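Local coordinates for putative oxidoreductase (Gluconobacter oxydans, PDB 3WJ7), which belongs to the short-chain dehydrogenase/reductase (SDR) family and probably carries out nicotinamide-dependent redox chemistry, perhaps on aldehydes, at residues V127-L132 and R160-V165; P93-M98 and I151-L156; V32-G37 and E55-L60; I80-A85 and E225-A230. All coordinates share one frame; numbering follows the deposited sequence.

Contact 1: V127-L132 and R160-V165; sequences VAALGL and RAEQEV
The backbones come closest at A129 and E162, whose CA atoms lie 6.6 Å apart, where the 3-10 turn 127-129 passes beside the helical segment 160-165. No hydrogen bond joins the two. The contact is made by one glutamate laid against a methyl group and a leucine branch. With CG of E162 anti to the backbone N (chi1 163°) and the chain extended beyond it, the carboxylate is carried over to the turn. CB of A129 lies 3.8 Å from OE2 of E162. The CB atoms of A129 and E162 are 3.9 Å apart, so the stem of the glutamate packs here as well. L130 crosses the glutamate at about a right angle and sets its CD2 3.8 Å from OE1 of E162. OE2 of the buried carboxylate and S125 OG share a hydrogen bond, with K239 as a long, weak ion partner of OE1. Shortening E162 to an alanine is likely to leave S125 OG and the weak ion partner K239 without their mate and to open a gap beside A129 and L130. The turn follows strand 120-124. Strand 176-185 adjoins both segments, with N180 touching L130 and I178 touching E162.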
# COMPACT_ATOMS: atom_id res chain seq x y z
N VAL A 127 14.24 12.49 -13.91
CA VAL A 127 13.82 13.80 -13.38
C VAL A 127 12.77 13.65 -12.26
O VAL A 127 12.59 14.60 -11.48
CB VAL A 127 13.32 14.77 -14.46
CG1 VAL A 127 14.45 15.13 -15.40
CG2 VAL A 127 12.09 14.23 -15.20
N ALA A 128 12.11 12.48 -12.17
CA ALA A 128 11.10 12.31 -11.11
C ALA A 128 11.73 12.33 -9.71
O ALA A 128 11.08 12.65 -8.75
CB ALA A 128 10.29 11.06 -11.34
N ALA A 129 13.00 12.00 -9.62
CA ALA A 129 13.76 12.15 -8.38
C ALA A 129 14.17 13.58 -8.04
O ALA A 129 14.75 13.81 -6.97
CB ALA A 129 15.01 11.27 -8.43
N LEU A 130 13.91 14.54 -8.93
CA LEU A 130 14.49 15.88 -8.75
C LEU A 130 13.49 16.90 -8.22
O LEU A 130 12.31 16.59 -8.08
CB LEU A 130 15.10 16.39 -10.04
CG LEU A 130 16.21 15.57 -10.69
CD1 LEU A 130 16.84 16.39 -11.79
CD2 LEU A 130 17.28 15.14 -9.74
N GLY A 131 13.95 18.12 -7.92
CA GLY A 131 13.09 19.17 -7.35
C GLY A 131 12.38 19.97 -8.43
O GLY A 131 12.77 19.90 -9.58
N LEU A 132 11.34 20.71 -8.06
CA LEU A 132 10.65 21.61 -8.98
C LEU A 132 10.60 23.06 -8.52
O LEU A 132 10.56 23.35 -7.32
CB LEU A 132 9.22 21.16 -9.24
CG LEU A 132 9.11 19.79 -9.88
CD1 LEU A 132 7.69 19.25 -9.76
CD2 LEU A 132 9.59 19.85 -11.33
N ARG A 160 13.66 7.89 -3.47
CA ARG A 160 14.35 7.09 -2.48
C ARG A 160 15.53 6.34 -3.05
O ARG A 160 16.63 6.26 -2.41
CB ARG A 160 13.40 6.12 -1.79
CG ARG A 160 12.42 6.85 -0.90
CD ARG A 160 11.78 5.91 0.09
NE ARG A 160 11.09 6.74 1.07
CZ ARG A 160 9.90 6.44 1.59
NH1 ARG A 160 9.26 5.34 1.20
NH2 ARG A 160 9.36 7.22 2.50
N ALA A 161 15.34 5.78 -4.25
CA ALA A 161 16.42 5.02 -4.89
C ALA A 161 17.61 5.94 -5.20
O ALA A 161 18.78 5.62 -4.86
CB ALA A 161 15.93 4.33 -6.16
N GLU A 162 17.32 7.11 -5.76
CA GLU A 162 18.41 8.03 -6.03
C GLU A 162 19.11 8.38 -4.70
O GLU A 162 20.34 8.44 -4.66
CB GLU A 162 17.99 9.30 -6.80
CG GLU A 162 19.03 10.40 -6.69
CD GLU A 162 18.77 11.60 -7.58
OE1 GLU A 162 18.54 12.72 -7.07
OE2 GLU A 162 18.79 11.44 -8.82
N GLN A 163 18.36 8.61 -3.63
CA GLN A 163 19.01 8.98 -2.35
C GLN A 163 19.92 7.87 -1.88
O GLN A 163 20.98 8.15 -1.35
CB GLN A 163 18.02 9.37 -1.25
CG GLN A 163 17.32 10.71 -1.48
CD GLN A 163 18.28 11.88 -1.64
OE1 GLN A 163 18.32 12.52 -2.68
NE2 GLN A 163 19.07 12.15 -0.61
N GLU A 164 19.51 6.62 -2.09
CA GLU A 164 20.36 5.50 -1.76
C GLU A 164 21.70 5.54 -2.49
O GLU A 164 22.75 5.34 -1.89
CB GLU A 164 19.67 4.18 -2.08
CG GLU A 164 19.01 3.54 -0.89
CD GLU A 164 19.94 2.61 -0.09
OE1 GLU A 164 21.11 2.97 0.24
OE2 GLU A 164 19.46 1.49 0.23
N VAL A 165 21.67 5.78 -3.79
CA VAL A 165 22.88 5.85 -4.54
C VAL A 165 23.75 6.98 -3.96
O VAL A 165 24.95 6.76 -3.70
CB VAL A 165 22.61 6.00 -6.05
CG1 VAL A 165 23.92 6.19 -6.79
CG2 VAL A 165 21.87 4.77 -6.58

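Contact 2: P93-M98 and I151-L156; sequences PDPETM and IGIYKL
P95 and I153 make the main apolar contact between the first turns of helices 95-115 and 153-172. In I153, CG1 lies beside the backbone N (chi1 -77°), which puts CG2 anti to that N. Both branches can therefore reach the other helix. CG2 approaches P95 CB at 3.9 Å, and CD1 of I153 is 4.0 Å from the same P95 CB. The two side chains meet at a slant. The CG2 methyl also lies 3.5 Å from P95 O, a van der Waals approach to a backbone carbonyl.

The second kind of contact uses the aliphatic part of a charged residue. CG of E96 sits 3.9 Å from CD1 of I153, and the two side chains cross at about a right angle. With an alanine in place of I153, the P95 ring would probably lose its cover and the E96 stem its apolar neighbour.

Polar bonds across these two segments are absent. Within them, M98 N bonds to D94 O and L156 N to G152 O, which starts each helix. The E96 carboxylate is used between subunits: OE1 accepts a hydrogen bond from T97 N of the second subunit. D94 OD2 forms a salt bridge with R160 NH1 of the third subunit.

The chemistry thus divides along E96. Its methylene faces the apolar seam within the chain, while its carboxylate bonds to a neighbouring chain. The seam itself is van der Waals packing in a partly buried place, and the helix starts it joins also take part in the trimer interface.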
# COMPACT_ATOMS: atom_id res chain seq x y z
N PRO A 93 -0.51 -3.88 -9.08
CA PRO A 93 -1.47 -3.92 -7.96
C PRO A 93 -0.87 -3.54 -6.60
O PRO A 93 -1.60 -3.09 -5.71
CB PRO A 93 -1.91 -5.38 -7.91
CG PRO A 93 -0.94 -6.15 -8.75
CD PRO A 93 -0.09 -5.22 -9.55
N ASP A 94 0.46 -3.72 -6.45
CA ASP A 94 1.16 -3.55 -5.16
C ASP A 94 2.24 -2.45 -5.15
O ASP A 94 3.41 -2.74 -4.91
CB ASP A 94 1.77 -4.90 -4.68
CG ASP A 94 2.86 -5.44 -5.64
OD1 ASP A 94 2.81 -5.13 -6.85
OD2 ASP A 94 3.76 -6.19 -5.18
N PRO A 95 1.84 -1.18 -5.35
CA PRO A 95 2.93 -0.22 -5.61
C PRO A 95 3.92 -0.03 -4.45
O PRO A 95 5.07 0.31 -4.69
CB PRO A 95 2.19 1.08 -6.00
CG PRO A 95 0.77 0.92 -5.50
CD PRO A 95 0.51 -0.54 -5.23
N GLU A 96 3.52 -0.29 -3.21
CA GLU A 96 4.39 0.02 -2.09
C GLU A 96 5.37 -1.08 -1.94
O GLU A 96 6.52 -0.88 -1.54
CB GLU A 96 3.62 0.24 -0.78
CG GLU A 96 2.93 1.61 -0.65
CD GLU A 96 2.29 1.82 0.72
OE1 GLU A 96 3.04 1.79 1.73
OE2 GLU A 96 1.05 2.00 0.79
N THR A 97 4.92 -2.27 -2.29
CA THR A 97 5.80 -3.42 -2.27
C THR A 97 6.81 -3.27 -3.42
O THR A 97 7.95 -3.64 -3.25
CB THR A 97 5.02 -4.74 -2.40
OG1 THR A 97 3.95 -4.77 -1.43
CG2 THR A 97 5.95 -5.93 -2.25
N MET A 98 6.41 -2.71 -4.56
CA MET A 98 7.35 -2.60 -5.68
C MET A 98 8.41 -1.57 -5.40
O MET A 98 9.58 -1.80 -5.67
CB MET A 98 6.66 -2.33 -7.02
CG MET A 98 5.86 -3.51 -7.52
SD MET A 98 6.69 -5.10 -7.83
CE MET A 98 7.15 -5.78 -6.22
N ILE A 151 4.93 13.33 -4.57
CA ILE A 151 3.49 13.19 -4.57
C ILE A 151 2.98 11.76 -4.77
O ILE A 151 2.00 11.34 -4.07
CB ILE A 151 2.80 14.29 -5.45
CG1 ILE A 151 2.46 15.49 -4.57
CG2 ILE A 151 1.53 13.83 -6.16
CD1 ILE A 151 2.35 15.21 -3.06
N GLY A 152 3.62 10.99 -5.67
CA GLY A 152 3.15 9.62 -5.88
C GLY A 152 4.21 8.56 -5.59
O GLY A 152 5.38 8.87 -5.30
N ILE A 153 3.81 7.31 -5.69
CA ILE A 153 4.69 6.26 -5.36
C ILE A 153 5.75 6.17 -6.45
O ILE A 153 6.89 5.94 -6.14
CB ILE A 153 3.92 4.93 -5.07
CG1 ILE A 153 3.31 5.03 -3.67
CG2 ILE A 153 4.88 3.76 -4.99
CD1 ILE A 153 2.06 4.18 -3.40
N TYR A 154 5.39 6.42 -7.71
CA TYR A 154 6.37 6.36 -8.78
C TYR A 154 7.52 7.32 -8.50
O TYR A 154 8.66 6.95 -8.59
CB TYR A 154 5.78 6.63 -10.20
CG TYR A 154 6.92 6.82 -11.24
CD1 TYR A 154 7.71 5.73 -11.66
CD2 TYR A 154 7.24 8.10 -11.74
CE1 TYR A 154 8.77 5.90 -12.54
CE2 TYR A 154 8.29 8.27 -12.64
CZ TYR A 154 9.05 7.17 -13.04
OH TYR A 154 10.08 7.35 -13.96
N LYS A 155 7.21 8.56 -8.20
CA LYS A 155 8.26 9.52 -7.98
C LYS A 155 8.97 9.20 -6.67
O LYS A 155 10.17 9.26 -6.64
CB LYS A 155 7.73 10.98 -7.99
CG LYS A 155 6.96 11.38 -9.25
CD LYS A 155 6.48 12.83 -9.20
CE LYS A 155 7.59 13.91 -9.27
NZ LYS A 155 7.09 15.15 -9.97
N LEU A 156 8.23 8.84 -5.62
CA LEU A 156 8.82 8.55 -4.29
C LEU A 156 9.83 7.45 -4.39
O LEU A 156 10.93 7.53 -3.80
CB LEU A 156 7.76 8.12 -3.28
CG LEU A 156 8.23 8.12 -1.82
CD1 LEU A 156 8.79 9.47 -1.43
CD2 LEU A 156 7.16 7.70 -0.83

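Contact 3: V32-G37 and E55-L60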
# COMPACT_ATOMS: atom_id res chain seq x y z
N VAL A 32 23.65 1.62 -28.28
CA VAL A 32 24.67 2.67 -28.34
C VAL A 32 26.04 2.14 -27.90
O VAL A 32 27.04 2.32 -28.58
CB VAL A 32 24.21 3.94 -27.56
CG1 VAL A 32 25.37 4.88 -27.24
CG2 VAL A 32 23.13 4.67 -28.34
N LEU A 33 26.07 1.48 -26.75
CA LEU A 33 27.27 0.85 -26.22
C LEU A 33 27.87 -0.15 -27.21
O LEU A 33 29.10 -0.22 -27.36
CB LEU A 33 26.94 0.12 -24.91
CG LEU A 33 26.51 1.07 -23.81
CD1 LEU A 33 26.19 0.30 -22.55
CD2 LEU A 33 27.56 2.14 -23.56
N GLU A 34 27.00 -0.93 -27.84
CA GLU A 34 27.44 -1.88 -28.85
C GLU A 34 28.13 -1.19 -30.04
O GLU A 34 29.19 -1.65 -30.47
CB GLU A 34 26.26 -2.72 -29.33
CG GLU A 34 26.67 -3.86 -30.26
CD GLU A 34 27.05 -5.12 -29.50
OE1 GLU A 34 26.38 -5.42 -28.47
OE2 GLU A 34 28.01 -5.80 -29.94
N GLU A 35 27.56 -0.09 -30.55
CA GLU A 35 28.11 0.63 -31.71
C GLU A 35 29.40 1.35 -31.34
O GLU A 35 30.25 1.60 -32.19
CB GLU A 35 27.08 1.60 -32.33
CG GLU A 35 25.75 0.93 -32.71
CD GLU A 35 24.72 1.89 -33.32
OE1 GLU A 35 25.03 2.53 -34.36
OE2 GLU A 35 23.58 1.99 -32.79
N ARG A 36 29.52 1.68 -30.05
CA ARG A 36 30.79 2.11 -29.49
C ARG A 36 31.80 0.96 -29.17
O ARG A 36 32.89 1.21 -28.65
CB ARG A 36 30.53 2.98 -28.25
CG ARG A 36 30.68 4.49 -28.46
CD ARG A 36 30.17 5.15 -27.22
NE ARG A 36 30.01 6.61 -27.21
CZ ARG A 36 29.06 7.31 -27.84
NH1 ARG A 36 28.18 6.76 -28.68
NH2 ARG A 36 29.02 8.62 -27.64
N GLY A 37 31.43 -0.29 -29.48
CA GLY A 37 32.23 -1.51 -29.21
C GLY A 37 32.63 -1.92 -27.78
O GLY A 37 33.74 -2.38 -27.55
N GLU A 55 19.11 -9.14 -31.55
CA GLU A 55 19.90 -8.12 -32.26
C GLU A 55 21.34 -7.92 -31.78
O GLU A 55 22.22 -7.61 -32.57
CB GLU A 55 19.20 -6.77 -32.19
CG GLU A 55 18.74 -6.22 -33.52
CD GLU A 55 18.11 -4.86 -33.38
OE1 GLU A 55 18.48 -4.11 -32.44
OE2 GLU A 55 17.24 -4.53 -34.22
N LEU A 56 21.56 -8.07 -30.48
CA LEU A 56 22.87 -7.80 -29.88
C LEU A 56 23.61 -9.11 -29.64
O LEU A 56 23.10 -10.01 -28.98
CB LEU A 56 22.70 -7.06 -28.56
CG LEU A 56 21.77 -5.84 -28.50
CD1 LEU A 56 21.19 -5.67 -27.11
CD2 LEU A 56 22.48 -4.58 -28.96
N ASN A 57 24.81 -9.22 -30.19
CA ASN A 57 25.67 -10.31 -29.78
C ASN A 57 26.07 -9.92 -28.37
O ASN A 57 26.71 -8.89 -28.15
CB ASN A 57 26.88 -10.53 -30.74
CG ASN A 57 27.72 -9.28 -30.95
OD1 ASN A 57 27.23 -8.23 -31.36
ND2 ASN A 57 29.02 -9.40 -30.70
N ALA A 58 25.60 -10.71 -27.41
CA ALA A 58 25.75 -10.35 -26.01
C ALA A 58 25.73 -11.56 -25.09
O ALA A 58 24.92 -12.48 -25.26
CB ALA A 58 24.67 -9.36 -25.62
N GLU A 59 26.63 -11.57 -24.11
CA GLU A 59 26.48 -12.54 -23.05
C GLU A 59 25.17 -12.24 -22.28
O GLU A 59 24.80 -11.07 -22.04
CB GLU A 59 27.68 -12.55 -22.11
CG GLU A 59 28.96 -13.11 -22.70
CD GLU A 59 30.19 -12.64 -21.93
OE1 GLU A 59 30.07 -12.41 -20.69
OE2 GLU A 59 31.27 -12.49 -22.56
N LEU A 60 24.47 -13.30 -21.93
CA LEU A 60 23.29 -13.14 -21.13
C LEU A 60 23.53 -13.73 -19.76
O LEU A 60 23.88 -14.89 -19.63
CB LEU A 60 22.10 -13.79 -21.82
CG LEU A 60 21.58 -12.82 -22.88
CD1 LEU A 60 21.42 -13.51 -24.23
CD2 LEU A 60 20.28 -12.17 -22.41
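E34 is brought to L56 and N57 by two torsions. CG stands anti to the backbone N (chi1 -173°), and the chain then bends at chi2 (87°), which turns the carboxylate toward segment 55-60. On the other side, N57 carries CG between its backbone N and carbonyl carbon (chi1 55°), which brings its amide up to the glutamate. The two side chains meet at a slant, with the carboxylate and amide planes 55° apart. OE1 of E34 lies 3.5 Å from the backbone O of N57.

L56 supplies the apolar part. It slides past E34 in the opposite direction, and its CD2 is 4.0 Å from E34 OE1. CB of L56 lies at the same 4.0 Å from that oxygen. The leucine is buried, while N57 is exposed, so one carboxylate touches a buried leucine and an exposed asparagine.

The glutamate sits in the last turn of its helix. G37 closes that helix with a Schellman motif. Its phi is positive, and G37 N bonds to E34 O at 2.8 Å. E34 thus contributes its carbonyl to the helix end and its side chain to the contact.

In the Rossmann-type fold, helix 24-35 leads into strand 39-44, and the chain returns through segment 55-60 into strand 59-62. These two strands pair in parallel. L56 also touches A30 and R31 of the helix and L42 of strand 39-44, while E34 packs on L40. The contact thus draws the loop ahead of strand 59-62 against the end of helix 24-35.

Contact 4: I80-A85 and E225-A230; sequences ILFHVA and EGHALA
H227, F82 and V84 carry this contact, in which helix 220-233 lies against strand 78-83. H227 gives up the largest area. Its CG stands anti to its carbonyl carbon (chi1 -75°), and the imidazole extends from the helix toward the strand. F82 comes from the strand and slides past the histidine in the opposite direction. The rings do not stack. Instead the edge of the F82 ring meets the helix backbone: CE1 of F82 is 3.7 Å from O of H227, which lies in the ring plane. The same CE1 is 4.0 Å from CB of H227. V84 approaches the imidazole obliquely with its CG2 methyl and buries less surface.

Neighbours on this face of the sheet complete the packing. L33 of helix 24-35 touches F82, V29 of that helix touches H227, and I122 of strand 120-124 touches the side chains of F82 and H227. H83 points the other way and bonds to T19 and T106.

No hydrogen bond or salt bridge spans the two segments. The join relies on buried van der Waals packing, in which an imidazole and a backbone carbonyl take part. The edge-on carbonyl may add a slight attraction, since ring hydrogens carry slight positive charge.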
# COMPACT_ATOMS: atom_id res chain seq x y z
N ILE A 80 32.48 -2.10 -15.94
CA ILE A 80 31.51 -1.01 -16.07
C ILE A 80 30.07 -1.53 -16.01
O ILE A 80 29.69 -2.53 -16.67
CB ILE A 80 31.68 -0.25 -17.40
CG1 ILE A 80 33.00 0.54 -17.45
CG2 ILE A 80 30.53 0.71 -17.64
CD1 ILE A 80 33.52 0.62 -18.87
N LEU A 81 29.28 -0.83 -15.21
CA LEU A 81 27.92 -1.15 -14.97
C LEU A 81 27.03 0.05 -15.32
O LEU A 81 27.24 1.18 -14.83
CB LEU A 81 27.72 -1.57 -13.53
CG LEU A 81 26.24 -1.69 -13.15
CD1 LEU A 81 25.55 -2.82 -13.92
CD2 LEU A 81 26.08 -1.89 -11.65
N PHE A 82 26.07 -0.22 -16.20
CA PHE A 82 24.92 0.63 -16.47
C PHE A 82 23.69 0.03 -15.80
O PHE A 82 23.20 -1.02 -16.23
CB PHE A 82 24.67 0.73 -17.97
CG PHE A 82 25.68 1.53 -18.67
CD1 PHE A 82 25.44 2.86 -18.96
CD2 PHE A 82 26.91 0.97 -19.03
CE1 PHE A 82 26.42 3.64 -19.63
CE2 PHE A 82 27.88 1.73 -19.67
CZ PHE A 82 27.64 3.07 -19.99
N HIS A 83 23.19 0.68 -14.77
CA HIS A 83 21.98 0.20 -14.10
C HIS A 83 20.80 0.94 -14.67
O HIS A 83 20.60 2.09 -14.35
CB HIS A 83 22.03 0.46 -12.58
CG HIS A 83 20.81 -0.04 -11.86
ND1 HIS A 83 19.95 -0.98 -12.41
CD2 HIS A 83 20.32 0.25 -10.63
CE1 HIS A 83 18.98 -1.24 -11.55
NE2 HIS A 83 19.18 -0.50 -10.47
N VAL A 84 20.02 0.30 -15.52
CA VAL A 84 18.81 0.95 -16.00
C VAL A 84 17.55 0.22 -15.46
O VAL A 84 17.47 -0.99 -15.51
CB VAL A 84 18.77 0.99 -17.54
CG1 VAL A 84 17.59 1.86 -17.99
CG2 VAL A 84 20.10 1.48 -18.11
N ALA A 85 16.59 0.96 -14.93
CA ALA A 85 15.32 0.36 -14.42
C ALA A 85 14.68 -0.58 -15.45
O ALA A 85 14.60 -0.26 -16.63
CB ALA A 85 14.35 1.46 -14.05
N GLU A 225 22.43 8.01 -25.85
CA GLU A 225 23.72 8.56 -26.19
C GLU A 225 24.25 9.24 -24.93
O GLU A 225 25.44 9.06 -24.56
CB GLU A 225 23.56 9.53 -27.38
CG GLU A 225 24.73 10.49 -27.65
CD GLU A 225 26.06 9.85 -28.12
OE1 GLU A 225 26.11 8.64 -28.50
OE2 GLU A 225 27.07 10.60 -28.12
N GLY A 226 23.39 9.99 -24.27
CA GLY A 226 23.78 10.70 -23.06
C GLY A 226 24.35 9.78 -21.97
O GLY A 226 25.22 10.20 -21.21
N HIS A 227 23.89 8.53 -21.90
CA HIS A 227 24.49 7.58 -20.99
C HIS A 227 25.95 7.32 -21.39
O HIS A 227 26.82 7.20 -20.53
CB HIS A 227 23.76 6.24 -20.99
CG HIS A 227 22.45 6.24 -20.27
ND1 HIS A 227 22.22 5.51 -19.13
CD2 HIS A 227 21.27 6.84 -20.57
CE1 HIS A 227 20.98 5.68 -18.73
NE2 HIS A 227 20.38 6.49 -19.58
N ALA A 228 26.21 7.21 -22.69
CA ALA A 228 27.57 6.89 -23.13
C ALA A 228 28.49 8.04 -22.77
O ALA A 228 29.61 7.83 -22.27
CB ALA A 228 27.60 6.56 -24.62
N LEU A 229 27.99 9.26 -23.00
CA LEU A 229 28.73 10.51 -22.68
C LEU A 229 29.01 10.64 -21.22
O LEU A 229 30.02 11.23 -20.85
CB LEU A 229 27.93 11.74 -23.14
CG LEU A 229 27.68 11.74 -24.65
CD1 LEU A 229 26.71 12.84 -25.09
CD2 LEU A 229 29.04 11.80 -25.35
N ALA A 230 28.11 10.13 -20.36
CA ALA A 230 28.37 10.20 -18.92
C ALA A 230 29.47 9.24 -18.51
O ALA A 230 30.26 9.57 -17.63
CB ALA A 230 27.13 9.95 -18.11

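Overall arrangement
All four contacts belong to the Rossmann-type part of the chain. Contacts 3 and 4 are neighbours, with centres 13 Å apart. R36 NH1 bonds to E225 OE1 in a salt bridge of 2.8 Å, and L33 packs on F82. Contacts 1 and 2 share helix 153-172 and touch where A128 CB lies 3.7 Å from Y154 CE2. Y154 fits the tyrosine of the SDR YxxxK motif, so this pair probably lies near the active site. Contacts 2 and 3 are farthest apart, with centres 32 Å apart, on opposite sides of the chain's centre. A bound mercury ion lies about 5 Å from the V84 side chain; the A129 side chain is about 9 Å from a bound mercury ion.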